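Long-range contact in RNA-binding protein Smaug (Drosophila melanogaster, PDB 1OXJ), which binds RNA, probably stem-loop elements of target messenger RNAs, through its SAM domain, which is followed by a helical PHAT domain: residues L83-V94 with F115-L126. Residues are numbered along the deposited sequence; the frame is centred on the assembly and turned at random.
Sequences LSTAVEELTNIV and FLKVIDIVTNTL
The carbonyl oxygen L90 O lies in the plane of the F115 ring, at its edge, and accepts two backbone bonds, from I93 N and V94 N. The contact is a near-antiparallel helix pair of the all-helical PHAT domain, with axes 10.7 Å apart and an angle of 152° between their directions. Packing is knobs-into-holes. L90 is one knob and enters a hole formed by F115, V118, I119 and V122. L90 CD2 touches V118 CG1 at 3.7 Å, and L90 CD1 meets I119 CD1, also at 3.7 Å. V122 is the reciprocal knob, among L83, A86, V87 and L90.

With chi1 at -172°, the F115 ring extends opposite the backbone N and reaches I93 and V94. I93 CG2 lies 3.6 Å from F115 CD1, and V94 CB 3.7 Å from F115 CZ. Replacing F115 with alanine would probably open a gap beside L90 CD2 and leave I93 and V94 without their shared apolar partner.

Helix 136-150 and helix 49-77 also border the pair, through V141 on V87 and L76 on V122. At the other end, T125 OG1 bonds I121 O from above the carbonyl plane. The methyl T125 CG2 rests 3.6 Å from L83 CD2.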
ATOM      1  N   LEU A  83     -14.696   8.652  -2.759  1.00 34.22           N
ATOM      2  CA  LEU A  83     -14.066   7.835  -1.731  1.00 36.06           C
ATOM      3  C   LEU A  83     -13.899   6.403  -2.203  1.00 34.78           C
ATOM      4  O   LEU A  83     -12.889   5.757  -1.899  1.00 33.70           O
ATOM      5  CB  LEU A  83     -14.886   7.850  -0.445  1.00 38.17           C
ATOM      6  CG  LEU A  83     -14.863   9.156   0.343  1.00 41.83           C
ATOM      7  CD1 LEU A  83     -15.693   8.994   1.611  1.00 44.48           C
ATOM      8  CD2 LEU A  83     -13.420   9.511   0.685  1.00 43.27           C
ATOM      9  N   SER A  84     -14.883   5.898  -2.944  1.00 33.34           N
ATOM     10  CA  SER A  84     -14.797   4.528  -3.439  1.00 33.99           C
ATOM     11  C   SER A  84     -13.543   4.381  -4.295  1.00 32.14           C
ATOM     12  O   SER A  84     -12.850   3.370  -4.219  1.00 32.04           O
ATOM     13  CB  SER A  84     -16.044   4.155  -4.256  1.00 34.02           C
ATOM     14  OG  SER A  84     -16.136   4.921  -5.442  1.00 36.53           O
ATOM     15  N   THR A  85     -13.240   5.399  -5.095  1.00 30.27           N
ATOM     16  CA  THR A  85     -12.056   5.356  -5.947  1.00 30.12           C
ATOM     17  C   THR A  85     -10.779   5.378  -5.118  1.00 29.67           C
ATOM     18  O   THR A  85      -9.861   4.584  -5.352  1.00 29.41           O
ATOM     19  CB  THR A  85     -12.015   6.559  -6.927  1.00 32.65           C
ATOM     20  OG1 THR A  85     -13.145   6.495  -7.811  1.00 33.99           O
ATOM     21  CG2 THR A  85     -10.715   6.542  -7.740  1.00 32.18           C
ATOM     22  N   ALA A  86     -10.721   6.291  -4.155  1.00 28.21           N
ATOM     23  CA  ALA A  86      -9.548   6.415  -3.292  1.00 29.85           C
ATOM     24  C   ALA A  86      -9.283   5.108  -2.546  1.00 31.44           C
ATOM     25  O   ALA A  86      -8.133   4.682  -2.406  1.00 31.11           O
ATOM     26  CB  ALA A  86      -9.748   7.558  -2.292  1.00 27.15           C
ATOM     27  N   VAL A  87     -10.344   4.457  -2.076  1.00 30.13           N
ATOM     28  CA  VAL A  87     -10.159   3.213  -1.341  1.00 32.36           C
ATOM     29  C   VAL A  87      -9.706   2.085  -2.270  1.00 33.30           C
ATOM     30  O   VAL A  87      -8.971   1.183  -1.855  1.00 32.61           O
ATOM     31  CB  VAL A  87     -11.453   2.832  -0.576  1.00 34.79           C
ATOM     32  CG1 VAL A  87     -11.309   1.464   0.054  1.00 35.84           C
ATOM     33  CG2 VAL A  87     -11.722   3.873   0.510  1.00 32.17           C
ATOM     34  N   GLU A  88     -10.118   2.146  -3.535  1.00 33.92           N
ATOM     35  CA  GLU A  88      -9.714   1.129  -4.500  1.00 34.77           C
ATOM     36  C   GLU A  88      -8.205   1.271  -4.728  1.00 35.89           C
ATOM     37  O   GLU A  88      -7.471   0.276  -4.754  1.00 34.30           O
ATOM     38  CB  GLU A  88     -10.463   1.311  -5.818  1.00 39.85           C
ATOM     39  CG  GLU A  88     -10.245   0.178  -6.811  1.00 45.12           C
ATOM     40  CD  GLU A  88     -10.942   0.414  -8.137  1.00 49.62           C
ATOM     41  OE1 GLU A  88     -12.150   0.751  -8.132  1.00 52.04           O
ATOM     42  OE2 GLU A  88     -10.282   0.256  -9.186  1.00 51.93           O
ATOM     43  N   GLU A  89      -7.746   2.507  -4.896  1.00 33.73           N
ATOM     44  CA  GLU A  89      -6.315   2.755  -5.081  1.00 35.45           C
ATOM     45  C   GLU A  89      -5.540   2.218  -3.873  1.00 34.31           C
ATOM     46  O   GLU A  89      -4.557   1.494  -4.031  1.00 34.97           O
ATOM     47  CB  GLU A  89      -6.033   4.255  -5.221  1.00 37.17           C
ATOM     48  CG  GLU A  89      -6.564   4.898  -6.503  1.00 40.13           C
ATOM     49  CD  GLU A  89      -5.783   4.488  -7.738  1.00 42.91           C
ATOM     50  OE1 GLU A  89      -6.112   4.978  -8.835  1.00 48.13           O
ATOM     51  OE2 GLU A  89      -4.838   3.681  -7.623  1.00 43.95           O
ATOM     52  N   LEU A  90      -5.981   2.572  -2.667  1.00 32.43           N
ATOM     53  CA  LEU A  90      -5.296   2.123  -1.457  1.00 32.17           C
ATOM     54  C   LEU A  90      -5.191   0.608  -1.377  1.00 32.48           C
ATOM     55  O   LEU A  90      -4.190   0.067  -0.909  1.00 33.40           O
ATOM     56  CB  LEU A  90      -5.995   2.650  -0.200  1.00 30.76           C
ATOM     57  CG  LEU A  90      -5.987   4.170  -0.003  1.00 32.21           C
ATOM     58  CD1 LEU A  90      -6.805   4.516   1.234  1.00 29.52           C
ATOM     59  CD2 LEU A  90      -4.550   4.686   0.138  1.00 29.80           C
ATOM     60  N   THR A  91      -6.226  -0.074  -1.848  1.00 33.22           N
ATOM     61  CA  THR A  91      -6.265  -1.532  -1.828  1.00 32.40           C
ATOM     62  C   THR A  91      -5.054  -2.162  -2.513  1.00 33.70           C
ATOM     63  O   THR A  91      -4.561  -3.216  -2.090  1.00 31.12           O
ATOM     64  CB  THR A  91      -7.547  -2.037  -2.513  1.00 33.34           C
ATOM     65  OG1 THR A  91      -8.674  -1.720  -1.683  1.00 33.46           O
ATOM     66  CG2 THR A  91      -7.477  -3.534  -2.754  1.00 36.90           C
ATOM     67  N   ASN A  92      -4.572  -1.507  -3.565  1.00 31.68           N
ATOM     68  CA  ASN A  92      -3.436  -2.019  -4.318  1.00 33.11           C
ATOM     69  C   ASN A  92      -2.093  -1.544  -3.790  1.00 32.62           C
ATOM     70  O   ASN A  92      -1.057  -1.801  -4.400  1.00 32.83           O
ATOM     71  CB  ASN A  92      -3.579  -1.632  -5.788  1.00 37.84           C
ATOM     72  CG  ASN A  92      -4.836  -2.203  -6.409  1.00 41.03           C
ATOM     73  OD1 ASN A  92      -5.100  -3.399  -6.296  1.00 45.67           O
ATOM     74  ND2 ASN A  92      -5.618  -1.355  -7.067  1.00 43.75           N
ATOM     75  N   ILE A  93      -2.106  -0.863  -2.652  1.00 32.14           N
ATOM     76  CA  ILE A  93      -0.862  -0.364  -2.073  1.00 30.75           C
ATOM     77  C   ILE A  93      -0.635  -0.897  -0.658  1.00 30.78           C
ATOM     78  O   ILE A  93       0.504  -1.137  -0.243  1.00 28.38           O
ATOM     79  CB  ILE A  93      -0.874   1.188  -2.031  1.00 30.64           C
ATOM     80  CG1 ILE A  93      -0.864   1.743  -3.460  1.00 29.98           C
ATOM     81  CG2 ILE A  93       0.325   1.715  -1.241  1.00 31.66           C
ATOM     82  CD1 ILE A  93      -0.893   3.262  -3.520  1.00 30.35           C
ATOM     83  N   VAL A  94      -1.726  -1.117   0.061  1.00 28.23           N
ATOM     84  CA  VAL A  94      -1.643  -1.558   1.452  1.00 29.18           C
ATOM     85  C   VAL A  94      -0.789  -2.801   1.733  1.00 30.32           C
ATOM     86  O   VAL A  94      -0.165  -2.898   2.796  1.00 30.63           O
ATOM     87  CB  VAL A  94      -3.051  -1.757   2.042  1.00 28.80           C
ATOM     88  CG1 VAL A  94      -3.729  -2.971   1.401  1.00 28.61           C
ATOM     89  CG2 VAL A  94      -2.961  -1.866   3.561  1.00 32.53           C
ATOM     90  N   PHE A 115       0.994   7.217   2.677  1.00 29.91           N
ATOM     91  CA  PHE A 115      -0.121   6.287   2.827  1.00 31.26           C
ATOM     92  C   PHE A 115      -0.956   6.649   4.052  1.00 30.52           C
ATOM     93  O   PHE A 115      -2.188   6.687   3.990  1.00 31.71           O
ATOM     94  CB  PHE A 115       0.402   4.853   2.961  1.00 28.09           C
ATOM     95  CG  PHE A 115      -0.679   3.812   2.919  1.00 28.26           C
ATOM     96  CD1 PHE A 115      -1.103   3.288   1.709  1.00 25.50           C
ATOM     97  CD2 PHE A 115      -1.276   3.365   4.094  1.00 29.46           C
ATOM     98  CE1 PHE A 115      -2.118   2.316   1.659  1.00 28.38           C
ATOM     99  CE2 PHE A 115      -2.290   2.398   4.062  1.00 29.25           C
ATOM    100  CZ  PHE A 115      -2.707   1.873   2.837  1.00 28.14           C
ATOM    101  N   LEU A 116      -0.289   6.912   5.171  1.00 31.21           N
ATOM    102  CA  LEU A 116      -0.995   7.282   6.387  1.00 32.03           C
ATOM    103  C   LEU A 116      -1.678   8.640   6.237  1.00 33.31           C
ATOM    104  O   LEU A 116      -2.739   8.878   6.819  1.00 33.52           O
ATOM    105  CB  LEU A 116      -0.037   7.297   7.578  1.00 34.14           C
ATOM    106  CG  LEU A 116       0.430   5.931   8.088  1.00 34.11           C
ATOM    107  CD1 LEU A 116       1.399   6.141   9.226  1.00 37.05           C
ATOM    108  CD2 LEU A 116      -0.770   5.098   8.552  1.00 37.02           C
ATOM    109  N   LYS A 117      -1.076   9.528   5.450  1.00 34.03           N
ATOM    110  CA  LYS A 117      -1.664  10.850   5.220  1.00 35.85           C
ATOM    111  C   LYS A 117      -2.987  10.694   4.474  1.00 34.67           C
ATOM    112  O   LYS A 117      -3.984  11.330   4.820  1.00 35.06           O
ATOM    113  CB  LYS A 117      -0.721  11.740   4.392  1.00 38.64           C
ATOM    114  CG  LYS A 117       0.254  12.583   5.213  1.00 45.13           C
ATOM    115  CD  LYS A 117       1.041  13.537   4.308  1.00 49.63           C
ATOM    116  CE  LYS A 117       1.874  14.530   5.107  1.00 51.61           C
ATOM    117  NZ  LYS A 117       2.984  13.868   5.845  1.00 55.67           N
ATOM    118  N   VAL A 118      -2.987   9.850   3.446  1.00 32.87           N
ATOM    119  CA  VAL A 118      -4.186   9.606   2.659  1.00 31.81           C
ATOM    120  C   VAL A 118      -5.258   8.949   3.525  1.00 33.07           C
ATOM    121  O   VAL A 118      -6.443   9.277   3.410  1.00 31.08           O
ATOM    122  CB  VAL A 118      -3.883   8.710   1.446  1.00 32.97           C
ATOM    123  CG1 VAL A 118      -5.187   8.228   0.817  1.00 31.90           C
ATOM    124  CG2 VAL A 118      -3.058   9.490   0.423  1.00 33.65           C
ATOM    125  N   ILE A 119      -4.850   8.032   4.400  1.00 31.11           N
ATOM    126  CA  ILE A 119      -5.813   7.383   5.284  1.00 32.71           C
ATOM    127  C   ILE A 119      -6.518   8.438   6.134  1.00 33.81           C
ATOM    128  O   ILE A 119      -7.733   8.369   6.336  1.00 34.68           O
ATOM    129  CB  ILE A 119      -5.137   6.347   6.221  1.00 32.62           C
ATOM    130  CG1 ILE A 119      -4.676   5.125   5.420  1.00 31.58           C
ATOM    131  CG2 ILE A 119      -6.116   5.913   7.308  1.00 35.37           C
ATOM    132  CD1 ILE A 119      -5.819   4.341   4.760  1.00 33.91           C
ATOM    133  N   ASP A 120      -5.769   9.423   6.624  1.00 35.06           N
ATOM    134  CA  ASP A 120      -6.365  10.485   7.442  1.00 38.77           C
ATOM    135  C   ASP A 120      -7.384  11.291   6.641  1.00 39.63           C
ATOM    136  O   ASP A 120      -8.483  11.581   7.125  1.00 40.86           O
ATOM    137  CB  ASP A 120      -5.294  11.441   7.985  1.00 41.08           C
ATOM    138  CG  ASP A 120      -4.446  10.815   9.081  1.00 42.88           C
ATOM    139  OD1 ASP A 120      -4.944   9.910   9.779  1.00 44.52           O
ATOM    140  OD2 ASP A 120      -3.286  11.247   9.257  1.00 45.27           O
ATOM    141  N   ILE A 121      -7.015  11.655   5.416  1.00 39.03           N
ATOM    142  CA  ILE A 121      -7.909  12.419   4.551  1.00 38.15           C
ATOM    143  C   ILE A 121      -9.161  11.603   4.232  1.00 38.89           C
ATOM    144  O   ILE A 121     -10.276  12.121   4.301  1.00 39.22           O
ATOM    145  CB  ILE A 121      -7.214  12.800   3.237  1.00 38.07           C
ATOM    146  CG1 ILE A 121      -6.003  13.688   3.537  1.00 36.98           C
ATOM    147  CG2 ILE A 121      -8.194  13.507   2.312  1.00 37.69           C
ATOM    148  CD1 ILE A 121      -5.184  14.042   2.326  1.00 36.00           C
ATOM    149  N   VAL A 122      -8.974  10.329   3.891  1.00 39.27           N
ATOM    150  CA  VAL A 122     -10.094   9.447   3.569  1.00 40.12           C
ATOM    151  C   VAL A 122     -11.055   9.304   4.746  1.00 43.61           C
ATOM    152  O   VAL A 122     -12.251   9.565   4.615  1.00 41.79           O
ATOM    153  CB  VAL A 122      -9.602   8.033   3.155  1.00 40.45           C
ATOM    154  CG1 VAL A 122     -10.779   7.051   3.104  1.00 40.75           C
ATOM    155  CG2 VAL A 122      -8.940   8.097   1.795  1.00 37.78           C
ATOM    156  N   THR A 123     -10.539   8.888   5.898  1.00 45.64           N
ATOM    157  CA  THR A 123     -11.398   8.709   7.063  1.00 48.15           C
ATOM    158  C   THR A 123     -12.046  10.025   7.485  1.00 49.85           C
ATOM    159  O   THR A 123     -13.148  10.030   8.034  1.00 51.11           O
ATOM    160  CB  THR A 123     -10.615   8.102   8.247  1.00 48.70           C
ATOM    161  OG1 THR A 123      -9.549   8.979   8.623  1.00 48.74           O
ATOM    162  CG2 THR A 123     -10.033   6.749   7.853  1.00 49.94           C
ATOM    163  N   ASN A 124     -11.371  11.140   7.220  1.00 51.39           N
ATOM    164  CA  ASN A 124     -11.916  12.451   7.569  1.00 53.24           C
ATOM    165  C   ASN A 124     -13.007  12.884   6.593  1.00 53.60           C
ATOM    166  O   ASN A 124     -14.023  13.450   6.998  1.00 53.71           O
ATOM    167  CB  ASN A 124     -10.809  13.508   7.592  1.00 55.19           C
ATOM    168  CG  ASN A 124      -9.930  13.407   8.830  1.00 57.66           C
ATOM    169  OD1 ASN A 124      -8.959  14.156   8.975  1.00 58.80           O
ATOM    170  ND2 ASN A 124     -10.266  12.485   9.731  1.00 57.46           N
ATOM    171  N   THR A 125     -12.782  12.632   5.307  1.00 52.56           N
ATOM    172  CA  THR A 125     -13.750  12.981   4.279  1.00 52.86           C
ATOM    173  C   THR A 125     -14.999  12.146   4.517  1.00 53.87           C
ATOM    174  O   THR A 125     -16.129  12.616   4.352  1.00 53.82           O
ATOM    175  CB  THR A 125     -13.197  12.669   2.877  1.00 52.50           C
ATOM    176  OG1 THR A 125     -12.139  13.584   2.573  1.00 52.41           O
ATOM    177  CG2 THR A 125     -14.291  12.788   1.822  1.00 52.12           C
ATOM    178  N   LEU A 126     -14.767  10.903   4.916  1.00 54.76           N
ATOM    179  CA  LEU A 126     -15.824   9.948   5.200  1.00 57.28           C
ATOM    180  C   LEU A 126     -16.764  10.479   6.271  1.00 59.04           C
ATOM    181  O   LEU A 126     -17.948  10.707   6.020  1.00 59.63           O
ATOM    182  CB  LEU A 126     -15.204   8.631   5.670  1.00 56.72           C
ATOM    183  CG  LEU A 126     -16.127   7.442   5.925  1.00 58.18           C
ATOM    184  CD1 LEU A 126     -16.800   7.027   4.627  1.00 58.13           C
ATOM    185  CD2 LEU A 126     -15.312   6.285   6.489  1.00 58.70           C
TER